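Local coordinates for protein type I polyketide synthase PikAII (Streptomyces venezuelae, PDB 3QP9) that probably epimerizes the alpha-methyl group of carrier-bound beta-ketoacyl intermediates, without reducing them, as a C2-type ketoreductase of a modular polyketide synthase, at residues S442-S447 / A469-A474; V403-G408 / A417-L422; V181-H186 / T502-T507. One frame throughout, in Å; residues are numbered along the deposited sequence.

Interaction 1. Residues S442-S447 / A469-A474; sequences SPWEGS and ATALTA
The carbonyl oxygen of W444 is gripped twice by S447: its backbone N donates to W444 O at 3.0 Å and its hydroxyl OG donates to the same oxygen at 2.9 Å. The OG bond lies in the carbonyl plane with a C=O...donor angle of 149°. The backbone bond closes a type II beta turn from W444 to S447, and the hydroxyl reinforces it. G446 suits its third position because, at its positive phi, any beta carbon would be jammed against the preceding carbonyl oxygen. The turn thereby fixes the backbone from which the tryptophan side chain springs. With chi1 at -72°, CG lies beside the backbone N, and the indole extends across to the helical segment 469-474. A471 CB sits over one face, 3.9 Å from the centroid of the W444 six-membered ring and 22° off its normal, a CH-pi contact. Alanine is apt here, since a single methyl lets the indole lie close to the helix. L472 meets the ring differently: its CD2 comes to the edge, 3.7 Å from W444 CH2, and the two side chains cross at about a right angle. In the Rossmann fold of short-chain dehydrogenases, this joins the loop after the sixth strand, 435-441, to helix 468-481, which leads into the seventh, 485-488. The helix after the first strand, 262-274, also takes part: A263 touches W444, while E266, A267 and R270 touch L472, whose branched chain can thus serve two neighbours at once. R270 also hydrogen-bonds A469 O. Elsewhere around the indole, W441 packs edge-to-face with it, and S442 O lies in its plane at the edge, 3.5 Å from W444 CD1.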
ATOM      1  N   SER A 442       9.966  -3.406  -8.070  1.00 27.77           N
ATOM      2  CA  SER A 442       9.670  -2.994  -9.395  1.00 29.02           C
ATOM      3  C   SER A 442       9.547  -4.257 -10.217  1.00 28.79           C
ATOM      4  O   SER A 442       9.985  -5.301  -9.779  1.00 28.88           O
ATOM      5  CB  SER A 442      10.766  -2.021  -9.935  1.00 25.64           C
ATOM      6  OG  SER A 442      11.994  -2.660 -10.062  1.00 31.44           O
ATOM      7  N   PRO A 443       8.938  -4.183 -11.427  1.00 30.28           N
ATOM      8  CA  PRO A 443       8.725  -5.461 -12.141  1.00 30.08           C
ATOM      9  C   PRO A 443       9.960  -6.263 -12.496  1.00 30.88           C
ATOM     10  O   PRO A 443      10.965  -5.719 -12.935  1.00 32.37           O
ATOM     11  CB  PRO A 443       8.020  -4.997 -13.458  1.00 30.93           C
ATOM     12  CG  PRO A 443       7.189  -3.771 -13.020  1.00 30.93           C
ATOM     13  CD  PRO A 443       8.173  -3.081 -12.019  1.00 29.78           C
ATOM     14  N   TRP A 444       9.826  -7.584 -12.417  1.00 31.78           N
ATOM     15  CA  TRP A 444      10.885  -8.537 -12.774  1.00 32.68           C
ATOM     16  C   TRP A 444      10.841  -8.878 -14.261  1.00 34.28           C
ATOM     17  O   TRP A 444       9.760  -8.953 -14.851  1.00 32.48           O
ATOM     18  CB  TRP A 444      10.620  -9.817 -12.054  1.00 29.78           C
ATOM     19  CG  TRP A 444      10.889  -9.765 -10.553  1.00 33.15           C
ATOM     20  CD1 TRP A 444      10.692  -8.685  -9.681  1.00 32.69           C
ATOM     21  CD2 TRP A 444      11.312 -10.858  -9.734  1.00 32.49           C
ATOM     22  NE1 TRP A 444      11.002  -9.071  -8.395  1.00 30.57           N
ATOM     23  CE2 TRP A 444      11.386 -10.379  -8.396  1.00 32.10           C
ATOM     24  CE3 TRP A 444      11.646 -12.200 -10.002  1.00 33.44           C
ATOM     25  CZ2 TRP A 444      11.781 -11.199  -7.312  1.00 34.53           C
ATOM     26  CZ3 TRP A 444      12.058 -13.011  -8.927  1.00 33.75           C
ATOM     27  CH2 TRP A 444      12.107 -12.510  -7.594  1.00 32.49           C
ATOM     28  N   GLU A 445      12.015  -9.102 -14.827  1.00 37.01           N
ATOM     29  CA  GLU A 445      12.127  -9.652 -16.191  1.00 39.86           C
ATOM     30  C   GLU A 445      11.157 -10.784 -16.419  1.00 42.00           C
ATOM     31  O   GLU A 445      10.888 -11.601 -15.518  1.00 42.54           O
ATOM     32  CB  GLU A 445      13.527 -10.177 -16.456  1.00 41.17           C
ATOM     33  CG  GLU A 445      14.571  -9.131 -16.730  1.00 42.87           C
ATOM     34  CD  GLU A 445      15.933  -9.730 -17.034  1.00 47.88           C
ATOM     35  OE1 GLU A 445      16.803  -8.942 -17.474  1.00 48.32           O
ATOM     36  OE2 GLU A 445      16.164 -10.955 -16.795  1.00 47.61           O
ATOM     37  N   GLY A 446      10.651 -10.831 -17.645  1.00 44.66           N
ATOM     38  CA  GLY A 446       9.764 -11.883 -18.047  1.00 48.18           C
ATOM     39  C   GLY A 446       8.326 -11.576 -17.665  1.00 49.46           C
ATOM     40  O   GLY A 446       7.415 -12.158 -18.251  1.00 50.05           O
ATOM     41  N   SER A 447       8.093 -10.686 -16.689  1.00 48.42           N
ATOM     42  CA  SER A 447       6.726 -10.506 -16.221  1.00 49.22           C
ATOM     43  C   SER A 447       5.911  -9.678 -17.213  1.00 49.90           C
ATOM     44  O   SER A 447       6.480  -8.918 -18.025  1.00 49.78           O
ATOM     45  CB  SER A 447       6.668  -9.918 -14.804  1.00 49.03           C
ATOM     46  OG  SER A 447       6.889  -8.537 -14.869  1.00 49.08           O
ATOM     47  N   ALA A 469      17.696 -13.589 -10.651  1.00 30.09           N
ATOM     48  CA  ALA A 469      18.832 -13.912  -9.801  1.00 31.28           C
ATOM     49  C   ALA A 469      19.297 -12.759  -8.892  1.00 31.12           C
ATOM     50  O   ALA A 469      19.578 -12.967  -7.681  1.00 31.44           O
ATOM     51  CB  ALA A 469      20.015 -14.348 -10.700  1.00 32.22           C
ATOM     52  N   THR A 470      19.532 -11.593  -9.514  1.00 30.38           N
ATOM     53  CA  THR A 470      19.874 -10.372  -8.816  1.00 30.03           C
ATOM     54  C   THR A 470      18.803  -9.939  -7.804  1.00 29.85           C
ATOM     55  O   THR A 470      19.156  -9.620  -6.663  1.00 28.99           O
ATOM     56  CB  THR A 470      20.144  -9.249  -9.820  1.00 32.23           C
ATOM     57  OG1 THR A 470      21.097  -9.770 -10.734  1.00 31.90           O
ATOM     58  CG2 THR A 470      20.737  -8.031  -9.152  1.00 31.64           C
ATOM     59  N   ALA A 471      17.538  -9.991  -8.209  1.00 28.31           N
ATOM     60  CA  ALA A 471      16.418  -9.629  -7.339  1.00 29.10           C
ATOM     61  C   ALA A 471      16.421 -10.555  -6.121  1.00 28.51           C
ATOM     62  O   ALA A 471      16.204 -10.120  -4.982  1.00 28.56           O
ATOM     63  CB  ALA A 471      15.057  -9.720  -8.103  1.00 28.43           C
ATOM     64  N   LEU A 472      16.641 -11.852  -6.333  1.00 27.46           N
ATOM     65  CA  LEU A 472      16.533 -12.759  -5.188  1.00 26.26           C
ATOM     66  C   LEU A 472      17.717 -12.537  -4.268  1.00 26.06           C
ATOM     67  O   LEU A 472      17.591 -12.705  -3.085  1.00 25.38           O
ATOM     68  CB  LEU A 472      16.423 -14.248  -5.588  1.00 25.72           C
ATOM     69  CG  LEU A 472      15.069 -14.591  -6.192  1.00 28.02           C
ATOM     70  CD1 LEU A 472      15.071 -15.938  -6.992  1.00 30.27           C
ATOM     71  CD2 LEU A 472      13.985 -14.574  -5.103  1.00 30.57           C
ATOM     72  N   THR A 473      18.881 -12.166  -4.803  1.00 24.84           N
ATOM     73  CA  THR A 473      20.009 -11.838  -3.928  1.00 26.67           C
ATOM     74  C   THR A 473      19.663 -10.568  -3.125  1.00 25.82           C
ATOM     75  O   THR A 473      19.959 -10.492  -1.958  1.00 24.25           O
ATOM     76  CB  THR A 473      21.328 -11.673  -4.761  1.00 27.43           C
ATOM     77  OG1 THR A 473      21.600 -12.910  -5.403  1.00 30.17           O
ATOM     78  CG2 THR A 473      22.545 -11.323  -3.845  1.00 30.22           C
ATOM     79  N   ALA A 474      18.996  -9.595  -3.756  1.00 25.85           N
ATOM     80  CA  ALA A 474      18.613  -8.376  -3.044  1.00 25.75           C
ATOM     81  C   ALA A 474      17.624  -8.727  -1.938  1.00 26.10           C
ATOM     82  O   ALA A 474      17.701  -8.204  -0.834  1.00 26.30           O
ATOM     83  CB  ALA A 474      18.019  -7.379  -4.021  1.00 25.24           C
TER

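Interaction 2. Residues V403-G408 / A417-L422; sequences VAAIWG and AGTAFL
A405 makes the apolar contact with the helix. Its CB points at segment 417-422 and lies 4.1 Å from A420 CB and 3.4 Å from A420 N, so the methyl rests against both backbone and side chain of the helix. The small residues on both sides let the two chains come very near, with A405 CA and A420 CA 4.9 Å apart. T419 also points at the loop, but the modelled approach of its methyl to A405 is too close to be real, so the exact placing of that methyl is doubtful.

No hydrogen bond crosses the contact; within the loop, V403 O receives W407 N at 3.1 Å, and weaker bonds from I406 N and G408 N converge on it, curling the backbone into a compact turn. G408 has a positive phi (90°), where a beta carbon would be jammed against the carbonyl oxygen of W407, so glycine suits the place. Among aromatic contacts, the W407 indole has V403 CB over one of its faces, near the rim, and meets F496 edge-to-face.

In the ketoreductase fold, segment 403-408 follows the fifth strand of the Rossmann sheet, 396-402, and helix 413-426 then leads to the sixth, 435-441; their contact thus packs the start of a beta-alpha-beta crossover against itself, in a region which by analogy with short-chain dehydrogenases probably borders the active site. I406 O is bonded by R231 of strand 227-235, while A417 and F421, turned away from the loop, pack on helices 363-386 and 170-185.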
ATOM      1  N   VAL A 403       6.211  -1.361  -6.188  1.00 26.60           N
ATOM      2  CA  VAL A 403       6.418   0.063  -6.261  1.00 29.01           C
ATOM      3  C   VAL A 403       5.080   0.863  -6.535  1.00 30.41           C
ATOM      4  O   VAL A 403       5.074   2.077  -6.342  1.00 29.73           O
ATOM      5  CB  VAL A 403       7.520   0.467  -7.298  1.00 30.55           C
ATOM      6  CG1 VAL A 403       8.930  -0.115  -6.926  1.00 31.30           C
ATOM      7  CG2 VAL A 403       7.149   0.029  -8.775  1.00 26.40           C
ATOM      8  N   ALA A 404       3.987   0.187  -6.933  1.00 28.17           N
ATOM      9  CA  ALA A 404       2.661   0.880  -7.181  1.00 28.38           C
ATOM     10  C   ALA A 404       2.148   1.379  -5.821  1.00 28.01           C
ATOM     11  O   ALA A 404       1.564   2.458  -5.726  1.00 26.86           O
ATOM     12  CB  ALA A 404       1.638  -0.068  -7.816  1.00 29.75           C
ATOM     13  N   ALA A 405       2.527   0.681  -4.763  1.00 26.66           N
ATOM     14  CA  ALA A 405       2.127   1.087  -3.451  1.00 27.47           C
ATOM     15  C   ALA A 405       3.058   2.126  -2.808  1.00 27.70           C
ATOM     16  O   ALA A 405       2.741   2.683  -1.729  1.00 27.94           O
ATOM     17  CB  ALA A 405       2.046  -0.189  -2.538  1.00 25.25           C
ATOM     18  N   ILE A 406       4.227   2.316  -3.397  1.00 27.01           N
ATOM     19  CA  ILE A 406       5.260   3.202  -2.830  1.00 27.51           C
ATOM     20  C   ILE A 406       5.117   4.615  -3.419  1.00 28.96           C
ATOM     21  O   ILE A 406       4.860   5.571  -2.695  1.00 28.51           O
ATOM     22  CB  ILE A 406       6.625   2.685  -3.151  1.00 26.14           C
ATOM     23  CG1 ILE A 406       6.826   1.298  -2.447  1.00 26.85           C
ATOM     24  CG2 ILE A 406       7.730   3.709  -2.644  1.00 26.69           C
ATOM     25  CD1 ILE A 406       6.632   1.278  -0.899  1.00 24.84           C
ATOM     26  N   TRP A 407       5.151   4.706  -4.741  1.00 28.32           N
ATOM     27  CA  TRP A 407       5.039   5.978  -5.382  1.00 31.59           C
ATOM     28  C   TRP A 407       3.777   6.061  -6.248  1.00 31.68           C
ATOM     29  O   TRP A 407       3.262   7.155  -6.465  1.00 32.55           O
ATOM     30  CB  TRP A 407       6.333   6.304  -6.170  1.00 30.13           C
ATOM     31  CG  TRP A 407       6.815   5.293  -7.210  1.00 31.26           C
ATOM     32  CD1 TRP A 407       6.184   4.926  -8.382  1.00 32.73           C
ATOM     33  CD2 TRP A 407       8.070   4.604  -7.203  1.00 33.39           C
ATOM     34  NE1 TRP A 407       6.957   4.031  -9.072  1.00 32.38           N
ATOM     35  CE2 TRP A 407       8.117   3.813  -8.373  1.00 35.74           C
ATOM     36  CE3 TRP A 407       9.160   4.552  -6.281  1.00 33.66           C
ATOM     37  CZ2 TRP A 407       9.228   3.023  -8.698  1.00 36.40           C
ATOM     38  CZ3 TRP A 407      10.256   3.733  -6.585  1.00 34.29           C
ATOM     39  CH2 TRP A 407      10.268   2.975  -7.793  1.00 36.83           C
ATOM     40  N   GLY A 408       3.238   4.939  -6.719  1.00 34.02           N
ATOM     41  CA  GLY A 408       1.976   5.041  -7.548  1.00 34.23           C
ATOM     42  C   GLY A 408       2.298   5.200  -9.033  1.00 37.65           C
ATOM     43  O   GLY A 408       3.415   5.643  -9.427  1.00 40.02           O
ATOM     44  N   ALA A 417      -3.798   0.212  -3.896  1.00 28.79           N
ATOM     45  CA  ALA A 417      -4.600  -0.068  -2.711  1.00 28.64           C
ATOM     46  C   ALA A 417      -4.249  -1.418  -2.053  1.00 27.98           C
ATOM     47  O   ALA A 417      -3.994  -1.476  -0.844  1.00 27.50           O
ATOM     48  CB  ALA A 417      -6.166   0.009  -3.066  1.00 29.72           C
ATOM     49  N   GLY A 418      -4.270  -2.515  -2.842  1.00 29.06           N
ATOM     50  CA  GLY A 418      -4.134  -3.861  -2.252  1.00 24.45           C
ATOM     51  C   GLY A 418      -2.716  -4.075  -1.701  1.00 24.99           C
ATOM     52  O   GLY A 418      -2.515  -4.642  -0.663  1.00 23.69           O
ATOM     53  N   THR A 419      -1.734  -3.584  -2.452  1.00 25.38           N
ATOM     54  CA  THR A 419      -0.341  -3.800  -2.186  1.00 29.23           C
ATOM     55  C   THR A 419       0.038  -2.851  -1.034  1.00 28.97           C
ATOM     56  O   THR A 419       0.881  -3.205  -0.162  1.00 26.96           O
ATOM     57  CB  THR A 419       0.284  -3.619  -3.582  1.00 32.32           C
ATOM     58  OG1 THR A 419       0.911  -4.802  -4.050  1.00 34.86           O
ATOM     59  CG2 THR A 419       0.845  -2.294  -4.054  1.00 28.52           C
ATOM     60  N   ALA A 420      -0.615  -1.679  -0.961  1.00 26.61           N
ATOM     61  CA  ALA A 420      -0.337  -0.838   0.258  1.00 25.68           C
ATOM     62  C   ALA A 420      -0.793  -1.492   1.521  1.00 25.27           C
ATOM     63  O   ALA A 420      -0.297  -1.172   2.617  1.00 23.26           O
ATOM     64  CB  ALA A 420      -0.941   0.626   0.156  1.00 27.82           C
ATOM     65  N   PHE A 421      -1.711  -2.461   1.405  1.00 26.47           N
ATOM     66  CA  PHE A 421      -2.159  -3.128   2.638  1.00 23.79           C
ATOM     67  C   PHE A 421      -1.047  -3.998   3.139  1.00 24.40           C
ATOM     68  O   PHE A 421      -0.842  -4.111   4.430  1.00 24.41           O
ATOM     69  CB  PHE A 421      -3.404  -3.990   2.396  1.00 28.39           C
ATOM     70  CG  PHE A 421      -3.884  -4.719   3.619  1.00 28.57           C
ATOM     71  CD1 PHE A 421      -4.737  -4.074   4.524  1.00 35.01           C
ATOM     72  CD2 PHE A 421      -3.485  -6.054   3.847  1.00 31.61           C
ATOM     73  CE1 PHE A 421      -5.177  -4.736   5.666  1.00 32.07           C
ATOM     74  CE2 PHE A 421      -3.906  -6.702   4.912  1.00 32.54           C
ATOM     75  CZ  PHE A 421      -4.794  -6.057   5.848  1.00 33.78           C
ATOM     76  N   LEU A 422      -0.301  -4.626   2.191  1.00 22.67           N
ATOM     77  CA  LEU A 422       0.923  -5.456   2.573  1.00 25.68           C
ATOM     78  C   LEU A 422       1.973  -4.672   3.300  1.00 25.88           C
ATOM     79  O   LEU A 422       2.565  -5.126   4.367  1.00 26.96           O
ATOM     80  CB  LEU A 422       1.540  -6.098   1.314  1.00 25.75           C
ATOM     81  CG  LEU A 422       0.587  -6.806   0.392  1.00 26.53           C
ATOM     82  CD1 LEU A 422       1.334  -7.403  -0.769  1.00 27.11           C
ATOM     83  CD2 LEU A 422      -0.087  -7.997   1.207  1.00 25.40           C
TER

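Interaction 3. Residues V181-H186 / T502-T507; sequences VAALEH and TARPGT
A chi1 of 166° swings the R504 side chain away from its own amide nitrogen, and a bend at chi2 (74°) follows, after which the chain runs straight to the guanidinium; its methylenes therefore pass along the C-terminal end of helix 170-185. CB, CG and CD all lie near A183 O, the closest being CD at 3.4 Å from that oxygen. This is van der Waals contact, not hydrogen bonding. Beyond it, the A183 methyl sits over one face of the guanidinium, offset toward its rim, with A183 CB 3.9 Å from R504 NE. Alanine keeps this side of the helix low enough for the long chain to lie against it. L184 starts out pointing away, yet its CD2 reaches 4.1 Å from R504 CB, its side chain lying across the arginine, roughly perpendicular. A503 CB adds a looser touch, 4.3 Å from L184 O.

The charged end finds its partners farther on: R504 NH1 forms a salt bridge with D219, and NH2 bonds W190 O. The arginine thus spans from the loop after helix 493-501, across the C-terminal end of helix 170-185, to the start of strand 190-196 and the residue just before strand 220-224.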
ATOM      1  N   VAL A 181      -2.248   7.486  -6.500  1.00 26.01           N
ATOM      2  CA  VAL A 181      -2.603   7.267  -7.918  1.00 27.21           C
ATOM      3  C   VAL A 181      -3.611   8.365  -8.393  1.00 29.32           C
ATOM      4  O   VAL A 181      -3.407   8.976  -9.488  1.00 30.90           O
ATOM      5  CB  VAL A 181      -3.122   5.809  -8.198  1.00 28.74           C
ATOM      6  CG1 VAL A 181      -3.675   5.722  -9.773  1.00 27.67           C
ATOM      7  CG2 VAL A 181      -1.987   4.829  -7.924  1.00 23.86           C
ATOM      8  N   ALA A 182      -4.596   8.690  -7.534  1.00 29.36           N
ATOM      9  CA  ALA A 182      -5.541   9.786  -7.831  1.00 31.36           C
ATOM     10  C   ALA A 182      -4.831  11.139  -8.038  1.00 30.98           C
ATOM     11  O   ALA A 182      -5.203  11.908  -8.941  1.00 32.73           O
ATOM     12  CB  ALA A 182      -6.621   9.901  -6.746  1.00 31.37           C
ATOM     13  N   ALA A 183      -3.823  11.413  -7.231  1.00 30.02           N
ATOM     14  CA  ALA A 183      -2.923  12.548  -7.502  1.00 30.42           C
ATOM     15  C   ALA A 183      -2.337  12.619  -8.912  1.00 30.57           C
ATOM     16  O   ALA A 183      -2.145  13.746  -9.462  1.00 30.53           O
ATOM     17  CB  ALA A 183      -1.724  12.578  -6.499  1.00 25.90           C
ATOM     18  N   LEU A 184      -1.944  11.472  -9.462  1.00 30.74           N
ATOM     19  CA  LEU A 184      -1.275  11.489 -10.789  1.00 31.62           C
ATOM     20  C   LEU A 184      -2.308  11.538 -11.874  1.00 34.02           C
ATOM     21  O   LEU A 184      -2.098  12.177 -12.914  1.00 34.22           O
ATOM     22  CB  LEU A 184      -0.439  10.255 -11.015  1.00 34.10           C
ATOM     23  CG  LEU A 184       0.735  10.074 -10.067  1.00 32.21           C
ATOM     24  CD1 LEU A 184       1.390   8.676 -10.206  1.00 35.89           C
ATOM     25  CD2 LEU A 184       1.693  11.196 -10.321  1.00 33.80           C
ATOM     26  N   GLU A 185      -3.457  10.920 -11.603  1.00 33.77           N
ATOM     27  CA  GLU A 185      -4.557  10.890 -12.581  1.00 34.49           C
ATOM     28  C   GLU A 185      -5.471  12.121 -12.591  1.00 34.69           C
ATOM     29  O   GLU A 185      -6.065  12.465 -13.631  1.00 33.92           O
ATOM     30  CB  GLU A 185      -5.361   9.569 -12.455  1.00 34.91           C
ATOM     31  CG  GLU A 185      -4.563   8.261 -12.717  1.00 31.89           C
ATOM     32  CD  GLU A 185      -5.467   7.050 -12.614  1.00 38.22           C
ATOM     33  OE1 GLU A 185      -6.649   7.177 -12.190  1.00 35.11           O
ATOM     34  OE2 GLU A 185      -4.987   5.956 -12.920  1.00 39.13           O
ATOM     35  N   HIS A 186      -5.651  12.772 -11.448  1.00 33.25           N
ATOM     36  CA  HIS A 186      -6.479  13.983 -11.385  1.00 33.85           C
ATOM     37  C   HIS A 186      -5.701  15.104 -10.683  1.00 33.03           C
ATOM     38  O   HIS A 186      -6.043  15.553  -9.572  1.00 32.49           O
ATOM     39  CB  HIS A 186      -7.813  13.675 -10.678  1.00 34.76           C
ATOM     40  CG  HIS A 186      -8.572  12.562 -11.311  1.00 37.97           C
ATOM     41  ND1 HIS A 186      -9.325  12.749 -12.452  1.00 41.48           N
ATOM     42  CD2 HIS A 186      -8.722  11.259 -10.966  1.00 39.72           C
ATOM     43  CE1 HIS A 186      -9.883  11.604 -12.808  1.00 41.64           C
ATOM     44  NE2 HIS A 186      -9.535  10.678 -11.927  1.00 43.80           N
ATOM     45  N   THR A 502       5.650  15.115 -14.390  1.00 38.42           N
ATOM     46  CA  THR A 502       5.231  15.830 -15.609  1.00 41.97           C
ATOM     47  C   THR A 502       3.815  16.394 -15.432  1.00 40.48           C
ATOM     48  O   THR A 502       3.574  17.531 -15.807  1.00 41.89           O
ATOM     49  CB  THR A 502       5.465  15.018 -16.950  1.00 43.26           C
ATOM     50  OG1 THR A 502       6.880  14.796 -17.149  1.00 46.68           O
ATOM     51  CG2 THR A 502       4.980  15.788 -18.195  1.00 45.21           C
ATOM     52  N   ALA A 503       2.907  15.630 -14.843  1.00 38.91           N
ATOM     53  CA  ALA A 503       1.537  16.108 -14.620  1.00 39.80           C
ATOM     54  C   ALA A 503       1.268  16.688 -13.239  1.00 38.52           C
ATOM     55  O   ALA A 503       0.455  17.604 -13.070  1.00 36.38           O
ATOM     56  CB  ALA A 503       0.541  14.983 -14.897  1.00 41.40           C
ATOM     57  N   ARG A 504       1.966  16.157 -12.243  1.00 34.88           N
ATOM     58  CA  ARG A 504       1.658  16.510 -10.890  1.00 33.93           C
ATOM     59  C   ARG A 504       2.974  16.885 -10.202  1.00 33.48           C
ATOM     60  O   ARG A 504       3.819  16.047 -10.083  1.00 31.34           O
ATOM     61  CB  ARG A 504       1.027  15.240 -10.223  1.00 34.65           C
ATOM     62  CG  ARG A 504       0.931  15.258  -8.713  1.00 29.82           C
ATOM     63  CD  ARG A 504      -0.151  16.181  -8.284  1.00 28.95           C
ATOM     64  NE  ARG A 504      -0.272  16.217  -6.866  1.00 27.89           N
ATOM     65  CZ  ARG A 504      -1.287  16.770  -6.175  1.00 31.39           C
ATOM     66  NH1 ARG A 504      -1.257  16.680  -4.824  1.00 32.55           N
ATOM     67  NH2 ARG A 504      -2.324  17.368  -6.789  1.00 32.04           N
ATOM     68  N   PRO A 505       3.138  18.154  -9.758  1.00 34.03           N
ATOM     69  CA  PRO A 505       4.327  18.427  -8.864  1.00 33.55           C
ATOM     70  C   PRO A 505       4.235  17.659  -7.548  1.00 31.07           C
ATOM     71  O   PRO A 505       3.146  17.377  -7.070  1.00 30.76           O
ATOM     72  CB  PRO A 505       4.247  19.936  -8.561  1.00 33.86           C
ATOM     73  CG  PRO A 505       3.101  20.472  -9.419  1.00 37.32           C
ATOM     74  CD  PRO A 505       2.351  19.362 -10.094  1.00 33.72           C
ATOM     75  N   GLY A 506       5.374  17.322  -6.951  1.00 28.64           N
ATOM     76  CA  GLY A 506       5.322  16.748  -5.627  1.00 27.15           C
ATOM     77  C   GLY A 506       6.677  16.730  -5.036  1.00 26.51           C
ATOM     78  O   GLY A 506       7.681  17.159  -5.661  1.00 27.32           O
ATOM     79  N   THR A 507       6.732  16.209  -3.838  1.00 26.17           N
ATOM     80  CA  THR A 507       7.971  16.351  -3.052  1.00 25.34           C
ATOM     81  C   THR A 507       8.470  15.003  -2.558  1.00 23.82           C
ATOM     82  O   THR A 507       9.472  14.897  -1.779  1.00 23.92           O
ATOM     83  CB  THR A 507       7.722  17.174  -1.797  1.00 24.68           C
ATOM     84  OG1 THR A 507       6.601  16.601  -1.084  1.00 29.14           O
ATOM     85  CG2 THR A 507       7.449  18.685  -2.082  1.00 26.00           C
TER

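How the interactions relate
Along the chain, segment 181-186 at the C-terminal end of helix 170-185 comes first, and its partner 502-507, in the loop after helix 493-501, arrives only 316 residues later, so interaction 3 closes a very long loop. Within that loop the other two follow in series. Interaction 2 closes a short one between the loop after strand 396-402 and helix 413-426; interaction 1 then closes another, from the loop after strand 435-441 to helix 468-481. Interaction 2 lies between the others and touches both: V403 CG1 is 3.6 Å from S442 N, and G408 O is 3.7 Å from L184 CD1. Interactions 1 and 3 stay about 14 Å apart at their nearest atoms.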